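Local atomic coordinates of cysteine protease (Listeria monocytogenes, PDB entry 5HU4), a protein that anchors surface proteins to the cell wall as a class A sortase transpeptidase, cleaving a C-terminal sorting signal and passing the substrate on through a thioester intermediate. Residues V18-N23 / A31-S36. Sequence-based numbering, arbitrary orientation.
Sequences VFKGTN and ATTMRS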
loop_
_atom_site.group_PDB
_atom_site.type_symbol
_atom_site.label_atom_id
_atom_site.label_comp_id
_atom_site.label_asym_id
_atom_site.label_seq_id
_atom_site.Cartn_x
_atom_site.Cartn_y
_atom_site.Cartn_z
ATOM N N VAL A 18 -8.265 -2.527 1.403
ATOM C CA VAL A 18 -7.577 -1.826 2.480
ATOM C C VAL A 18 -8.389 -1.896 3.768
ATOM O O VAL A 18 -9.571 -1.556 3.789
ATOM C CB VAL A 18 -7.308 -0.353 2.124
ATOM C CG1 VAL A 18 -6.485 0.310 3.218
ATOM C CG2 VAL A 18 -6.589 -0.255 0.789
ATOM N N PHE A 19 -7.747 -2.349 4.839
ATOM C CA PHE A 19 -8.406 -2.477 6.132
ATOM C C PHE A 19 -7.896 -1.424 7.104
ATOM O O PHE A 19 -6.770 -0.943 6.981
ATOM C CB PHE A 19 -8.188 -3.877 6.710
ATOM C CG PHE A 19 -8.863 -4.967 5.926
ATOM C CD1 PHE A 19 -8.260 -5.503 4.800
ATOM C CD2 PHE A 19 -10.098 -5.458 6.319
ATOM C CE1 PHE A 19 -8.878 -6.502 4.075
ATOM C CE2 PHE A 19 -10.720 -6.461 5.598
ATOM C CZ PHE A 19 -10.110 -6.984 4.474
ATOM N N LYS A 20 -8.732 -1.067 8.071
ATOM C CA LYS A 20 -8.359 -0.079 9.072
ATOM C C LYS A 20 -7.695 -0.757 10.266
ATOM O O LYS A 20 -8.334 -1.514 10.996
ATOM C CB LYS A 20 -9.586 0.718 9.520
ATOM C CG LYS A 20 -9.289 2.155 9.914
ATOM C CD LYS A 20 -10.566 2.896 10.278
ATOM C CE LYS A 20 -10.406 4.398 10.104
ATOM N NZ LYS A 20 -11.709 5.112 10.223
ATOM N N GLY A 21 -6.406 -0.490 10.452
ATOM C CA GLY A 21 -5.668 -1.037 11.575
ATOM C C GLY A 21 -4.867 -2.280 11.236
ATOM O O GLY A 21 -5.362 -3.192 10.573
ATOM N N THR A 22 -3.621 -2.312 11.698
ATOM C CA THR A 22 -2.759 -3.471 11.505
ATOM C C THR A 22 -2.809 -4.378 12.731
ATOM O O THR A 22 -2.110 -4.147 13.718
ATOM C CB THR A 22 -1.300 -3.055 11.235
ATOM O OG1 THR A 22 -1.245 -2.238 10.061
ATOM C CG2 THR A 22 -0.420 -4.280 11.033
ATOM N N ASN A 23 -3.650 -5.404 12.665
ATOM C CA ASN A 23 -3.793 -6.345 13.768
ATOM C C ASN A 23 -3.664 -7.789 13.297
ATOM O O ASN A 23 -3.660 -8.058 12.096
ATOM C CB ASN A 23 -5.132 -6.133 14.479
ATOM C CG ASN A 23 -6.312 -6.147 13.524
ATOM O OD1 ASN A 23 -6.629 -7.175 12.925
ATOM N ND2 ASN A 23 -6.969 -5.003 13.380
ATOM N N ALA A 31 -4.220 -5.172 2.639
ATOM C CA ALA A 31 -3.387 -4.080 3.129
ATOM C C ALA A 31 -4.032 -3.448 4.358
ATOM O O ALA A 31 -5.258 -3.375 4.454
ATOM C CB ALA A 31 -3.170 -3.041 2.041
ATOM N N THR A 32 -3.208 -3.000 5.300
ATOM C CA THR A 32 -3.715 -2.452 6.552
ATOM C C THR A 32 -3.085 -1.106 6.900
ATOM O O THR A 32 -1.868 -0.939 6.816
ATOM C CB THR A 32 -3.474 -3.423 7.726
ATOM O OG1 THR A 32 -2.071 -3.687 7.850
ATOM C CG2 THR A 32 -4.212 -4.734 7.500
ATOM N N THR A 33 -3.926 -0.151 7.288
ATOM C CA THR A 33 -3.460 1.152 7.747
ATOM C C THR A 33 -2.622 0.993 9.012
ATOM O O THR A 33 -2.824 0.050 9.778
ATOM C CB THR A 33 -4.632 2.107 8.025
ATOM O OG1 THR A 33 -5.425 1.591 9.102
ATOM C CG2 THR A 33 -5.502 2.260 6.786
ATOM N N MET A 34 -1.688 1.913 9.231
ATOM C CA MET A 34 -0.744 1.776 10.334
ATOM C C MET A 34 -0.859 2.897 11.366
ATOM O O MET A 34 -0.333 2.783 12.474
ATOM C CB MET A 34 0.683 1.701 9.791
ATOM C CG MET A 34 0.951 0.434 8.995
ATOM S SD MET A 34 2.650 0.298 8.417
ATOM C CE MET A 34 3.319 -0.837 9.629
ATOM N N ARG A 35 -1.542 3.978 11.004
ATOM C CA ARG A 35 -1.869 5.020 11.970
ATOM C C ARG A 35 -3.371 5.271 11.985
ATOM O O ARG A 35 -4.035 5.190 10.952
ATOM C CB ARG A 35 -1.127 6.324 11.664
ATOM C CG ARG A 35 0.365 6.173 11.432
ATOM C CD ARG A 35 1.078 7.511 11.586
ATOM N NE ARG A 35 0.264 8.621 11.101
ATOM C CZ ARG A 35 0.283 9.072 9.851
ATOM N NH1 ARG A 35 1.078 8.509 8.953
ATOM N NH2 ARG A 35 -0.494 10.086 9.500
ATOM N N SER A 36 -3.900 5.576 13.165
ATOM C CA SER A 36 -5.326 5.827 13.329
ATOM C C SER A 36 -5.770 7.094 12.602
ATOM O O SER A 36 -6.949 7.258 12.285
ATOM C CB SER A 36 -5.677 5.935 14.815
ATOM O OG SER A 36 -5.078 7.083 15.395
#
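Ala31 and Val18 pair where two parallel strands of the sortase beta-barrel run side by side, and the contact illustrates how threonine hydroxyls can prolong a strand pairing after the regular backbone ladder ends. Ala31, already tied by its backbone to Leu17, carries the ladder on: its O accepts the backbone N-H of Phe19 at 2.7 Å and also lies at the edge of the Phe19 ring, in its plane, 3.7 Å from Phe19 CD1. Thr32 follows, paired with Phe19 and sharing a face of the sheet with it; Thr32 CG2 rests against Phe19 CB. With chi1 at 59°, Thr32 OG1 sits between its own backbone N and carbonyl carbon, is hydrogen-bonded to Ala48 O on strand 44-48 and lies 2.8 Å from Thr22 OG1. The same threonine side chain is about 8 Å from that of the active-site residue His50, which places the Thr32 pair close to the active site. Thr33 closes the ladder by giving its N-H to Phe19 O in a nearly straight bond of 3.0 Å. Its own hydroxyl then continues the pairing beyond strand 14-19, since Thr33 OG1 receives the N-H of Gly21 at 2.7 Å, while Thr33 CG2 lies near Val18 CG1, the two side chains crossing at about a right angle. At the backbone angles of Gly21 a CB would be jammed against the carbonyl O of Lys20. At Met34, CG packs against the hydroxyl of Thr22; that hydroxyl donates to Thr33 O from above the carbonyl plane, 51° out of it, with Thr22 OG1 and Thr33 O 2.8 Å apart.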